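Local coordinates for protein Polyphosphate:AMP phosphotransferase (Pseudomonas aeruginosa PAO1, PDB 3CZP) that uses inorganic polyphosphate as a phosphate donor to convert AMP to ADP, and less efficiently GMP to GDP, at residues V371-E374 against R375-F379; C380-A383 against D384-R387. One frame throughout, in Å; residues are numbered along the deposited sequence.

Contact 1 (V371-E374 against R375-F379)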
loop_
_atom_site.group_PDB
_atom_site.type_symbol
_atom_site.label_atom_id
_atom_site.label_comp_id
_atom_site.label_asym_id
_atom_site.label_seq_id
_atom_site.Cartn_x
_atom_site.Cartn_y
_atom_site.Cartn_z
ATOM N N VAL A 371 12.673 10.412 -18.493
ATOM C CA VAL A 371 13.249 11.301 -19.523
ATOM C C VAL A 371 14.766 11.488 -19.380
ATOM O O VAL A 371 15.377 12.254 -20.114
ATOM C CB VAL A 371 12.567 12.673 -19.534
ATOM C CG1 VAL A 371 11.059 12.477 -19.754
ATOM C CG2 VAL A 371 12.918 13.450 -18.246
ATOM N N LEU A 372 15.360 10.743 -18.448
ATOM C CA LEU A 372 16.807 10.702 -18.288
ATOM C C LEU A 372 17.272 9.288 -18.567
ATOM O O LEU A 372 17.354 8.899 -19.724
ATOM C CB LEU A 372 17.199 11.221 -16.902
ATOM C CG LEU A 372 16.922 12.714 -16.606
ATOM C CD1 LEU A 372 17.203 12.941 -15.103
ATOM C CD2 LEU A 372 17.719 13.723 -17.515
ATOM N N VAL A 373 17.553 8.482 -17.547
ATOM C CA VAL A 373 18.061 7.106 -17.793
ATOM C C VAL A 373 17.230 6.172 -18.710
ATOM O O VAL A 373 17.800 5.402 -19.465
ATOM C CB VAL A 373 18.394 6.374 -16.450
ATOM C CG1 VAL A 373 17.146 6.244 -15.531
ATOM C CG2 VAL A 373 19.069 5.027 -16.722
ATOM N N GLU A 374 15.897 6.215 -18.653
ATOM C CA GLU A 374 15.094 5.366 -19.530
ATOM C C GLU A 374 15.248 5.758 -20.997
ATOM O O GLU A 374 15.332 4.892 -21.845
ATOM C CB GLU A 374 13.613 5.404 -19.151
ATOM C CG GLU A 374 13.324 4.854 -17.762
ATOM C CD GLU A 374 11.819 4.673 -17.444
ATOM O OE1 GLU A 374 10.936 4.869 -18.295
ATOM O OE2 GLU A 374 11.538 4.304 -16.305
ATOM N N ARG A 375 15.223 7.061 -21.274
ATOM C CA ARG A 375 15.394 7.599 -22.609
ATOM C C ARG A 375 16.717 7.123 -23.196
ATOM O O ARG A 375 16.777 6.531 -24.278
ATOM C CB ARG A 375 15.382 9.143 -22.546
ATOM C CG ARG A 375 15.913 9.822 -23.809
ATOM C CD ARG A 375 15.657 11.364 -23.773
ATOM N NE ARG A 375 16.562 12.109 -24.685
ATOM C CZ ARG A 375 16.374 13.378 -25.084
ATOM N NH1 ARG A 375 15.301 14.062 -24.709
ATOM N NH2 ARG A 375 17.245 13.966 -25.899
ATOM N N ILE A 376 17.767 7.358 -22.434
ATOM C CA ILE A 376 19.137 7.003 -22.795
ATOM C C ILE A 376 19.409 5.518 -22.934
ATOM O O ILE A 376 20.050 5.124 -23.886
ATOM C CB ILE A 376 20.136 7.663 -21.818
ATOM C CG1 ILE A 376 20.166 9.154 -22.132
ATOM C CG2 ILE A 376 21.603 7.067 -21.962
ATOM C CD1 ILE A 376 20.742 9.970 -21.076
ATOM N N GLU A 377 18.947 4.688 -22.017
ATOM C CA GLU A 377 19.197 3.238 -22.139
ATOM C C GLU A 377 18.137 2.506 -22.981
ATOM O O GLU A 377 18.341 1.342 -23.351
ATOM C CB GLU A 377 19.290 2.569 -20.760
ATOM C CG GLU A 377 20.387 3.100 -19.875
ATOM C CD GLU A 377 21.758 3.038 -20.507
ATOM O OE1 GLU A 377 22.010 2.111 -21.317
ATOM O OE2 GLU A 377 22.583 3.941 -20.202
ATOM N N GLY A 378 17.019 3.187 -23.245
ATOM C CA GLY A 378 15.892 2.620 -23.973
ATOM C C GLY A 378 15.072 1.689 -23.113
ATOM O O GLY A 378 14.655 0.631 -23.562
ATOM N N PHE A 379 14.833 2.055 -21.864
ATOM C CA PHE A 379 14.022 1.210 -21.021
ATOM C C PHE A 379 12.541 1.460 -21.313
ATOM O O PHE A 379 11.670 0.738 -20.808
ATOM C CB PHE A 379 14.361 1.418 -19.540
ATOM C CG PHE A 379 15.771 1.008 -19.157
ATOM C CD1 PHE A 379 16.424 -0.064 -19.783
ATOM C CD2 PHE A 379 16.430 1.673 -18.142
ATOM C CE1 PHE A 379 17.733 -0.452 -19.412
ATOM C CE2 PHE A 379 17.742 1.300 -17.763
ATOM C CZ PHE A 379 18.387 0.232 -18.410
#
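The C-terminal end of helix 370-377, in the second PPK2 region, is closed by a C-terminal cap with the 6→1 bond of a Schellman motif, formed between Phe379 and Glu374, and Gly378, of positive phi, reverses the chain between them. Phe379 N donates to Glu374 O over 2.9 Å, in the carbonyl plane and on a lone pair, although the N-H is bent (143°). The same oxygen takes a weak second bond from Gly378 N, so one carbonyl gathers two amides that follow the last helical turn. Just before it, two i to i+4 bonds remain, Ile376 N to Leu372 O at 3.1 Å, almost straight, and Glu377 N to Val373 O at 2.9 Å.

The side chains flanking the 6→1 bond also touch, Phe379 CB resting 4.0 Å from Glu374 CG, and they cross at about a right angle. The Glu374 chain extends beyond CG toward a salt bridge with Arg370. Val373 CG2, anti to its own amide nitrogen, lies 3.9 Å from Glu377 CG, where the Glu377 chain bends at chi2 (-56°). The extended Arg375 chain passes Val371 O with its CD, and the guanidinium forms a salt bridge with Asp455. Leu372, Val373 and Ile376 pack against helix 446-460. At the ring itself, Glu377 CB sits 3.4 Å above one face, offset toward the rim, while Phe379 CE2 lies 4.1 Å from Val373 CG2.

Contact 2 (C380-A383 against D384-R387)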
loop_
_atom_site.group_PDB
_atom_site.type_symbol
_atom_site.label_atom_id
_atom_site.label_comp_id
_atom_site.label_asym_id
_atom_site.label_seq_id
_atom_site.Cartn_x
_atom_site.Cartn_y
_atom_site.Cartn_z
ATOM N N CYS A 380 12.261 2.505 -22.085
ATOM C CA CYS A 380 10.917 2.781 -22.591
ATOM C C CYS A 380 11.077 3.277 -24.048
ATOM O O CYS A 380 12.189 3.632 -24.461
ATOM C CB CYS A 380 10.181 3.816 -21.711
ATOM S SG CYS A 380 10.800 5.511 -21.869
ATOM N N ALA A 381 9.976 3.316 -24.799
ATOM C CA ALA A 381 9.997 3.731 -26.207
ATOM C C ALA A 381 10.069 5.247 -26.286
ATOM O O ALA A 381 9.631 5.945 -25.362
ATOM C CB ALA A 381 8.728 3.221 -26.932
ATOM N N PRO A 382 10.631 5.774 -27.387
ATOM C CA PRO A 382 10.553 7.223 -27.666
ATOM C C PRO A 382 9.185 7.886 -27.431
ATOM O O PRO A 382 9.154 8.953 -26.853
ATOM C CB PRO A 382 10.977 7.322 -29.141
ATOM C CG PRO A 382 11.896 6.154 -29.325
ATOM C CD PRO A 382 11.449 5.064 -28.391
ATOM N N ALA A 383 8.085 7.282 -27.885
ATOM C CA ALA A 383 6.716 7.789 -27.589
ATOM C C ALA A 383 6.471 7.961 -26.083
ATOM O O ALA A 383 5.802 8.920 -25.644
ATOM C CB ALA A 383 5.619 6.849 -28.222
ATOM N N ASP A 384 7.002 7.021 -25.301
ATOM C CA ASP A 384 6.783 6.984 -23.844
ATOM C C ASP A 384 7.491 8.140 -23.163
ATOM O O ASP A 384 6.887 8.842 -22.352
ATOM C CB ASP A 384 7.227 5.636 -23.217
ATOM C CG ASP A 384 6.471 4.428 -23.793
ATOM O OD1 ASP A 384 5.263 4.549 -24.131
ATOM O OD2 ASP A 384 7.114 3.357 -23.924
ATOM N N TRP A 385 8.749 8.395 -23.501
ATOM C CA TRP A 385 9.386 9.558 -22.862
ATOM C C TRP A 385 8.904 10.905 -23.434
ATOM O O TRP A 385 8.854 11.863 -22.689
ATOM C CB TRP A 385 10.912 9.434 -22.687
ATOM C CG TRP A 385 11.746 9.307 -23.935
ATOM C CD1 TRP A 385 12.219 8.162 -24.437
ATOM C CD2 TRP A 385 12.218 10.352 -24.787
ATOM N NE1 TRP A 385 12.942 8.395 -25.568
ATOM C CE2 TRP A 385 12.950 9.742 -25.817
ATOM C CE3 TRP A 385 12.062 11.743 -24.806
ATOM C CZ2 TRP A 385 13.562 10.469 -26.846
ATOM C CZ3 TRP A 385 12.666 12.475 -25.819
ATOM C CH2 TRP A 385 13.418 11.837 -26.834
ATOM N N LEU A 386 8.480 10.980 -24.712
ATOM C CA LEU A 386 8.046 12.261 -25.296
ATOM C C LEU A 386 6.775 12.774 -24.654
ATOM O O LEU A 386 6.581 13.999 -24.474
ATOM C CB LEU A 386 7.806 12.127 -26.809
ATOM C CG LEU A 386 9.067 12.162 -27.659
ATOM C CD1 LEU A 386 8.790 11.619 -29.064
ATOM C CD2 LEU A 386 9.618 13.576 -27.695
ATOM N N ARG A 387 5.900 11.834 -24.317
ATOM C CA ARG A 387 4.653 12.169 -23.626
ATOM C C ARG A 387 4.854 12.396 -22.137
ATOM O O ARG A 387 4.008 13.000 -21.497
ATOM C CB ARG A 387 3.570 11.121 -23.893
ATOM C CG ARG A 387 3.837 9.711 -23.385
ATOM C CD ARG A 387 2.717 8.746 -23.725
ATOM N NE ARG A 387 3.134 7.395 -23.353
ATOM C CZ ARG A 387 2.971 6.816 -22.164
ATOM N NH1 ARG A 387 2.395 7.447 -21.167
ATOM N NH2 ARG A 387 3.435 5.588 -21.969
#
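Asp384 holds CG anti to its carbonyl carbon (chi1 -60°), which swings the carboxylate back over the start of helix 382-402 to Ala381, whereas Trp385 sets CG between its amide nitrogen and carbonyl carbon (chi1 62°) and lays the indole along Pro382. Asp384 OD2 accepts Ala381 N at 3.0 Å, on its anti side and well out of the carboxylate plane. The other oxygen, OD1, is met from above that plane by Arg387 NH2, again at 3.0 Å, in a salt bridge. The carboxylate is thereby held through both oxygens, and Arg387 also pairs with Glu145 and Glu391.

Pro382 CA lies 3.4 Å from Trp385 NE1, and Pro382 O stands over one face of the indole, offset toward the rim. Cys380 SG instead approaches the ring edge, in plane, 4.0 Å from Trp385 CD1. In the backbone, Trp385 N bonds to Ala381 O and Leu386 N to Pro382 O, opening the regular helical pattern. With Ala381 as N-cap, proline in the first turn and an aspartate at N3 accepting the N-cap amide, this is the N3-to-N-cap half of a capping box, without the reciprocal bond, since the N-cap is alanine.

How the contacts relate
The two contacts lie in series, one finishing helix 370-377 and the other starting helix 382-402, with their centres about 9 Å apart. Contact 1 is partly buried, with Leu372, Val373 and Ile376 on helix 446-460 and Val371 on helix 382-402; contact 2 lies at the surface. Contact 2 holds a salt bridge within itself, whereas Glu374 and Arg375 of contact 1 find such partners outside its segments. Their capping chemistry is complementary: a backbone carbonyl collects amides in 371-379, while a carboxylate receives one in 380-387. Arg375 joins them through a cation-pi interaction with Trp385, and Glu374 OE1 packs on Cys380 SG. Through Arg387 and Glu145, contact 2 also reaches the N-terminal PPK2 region.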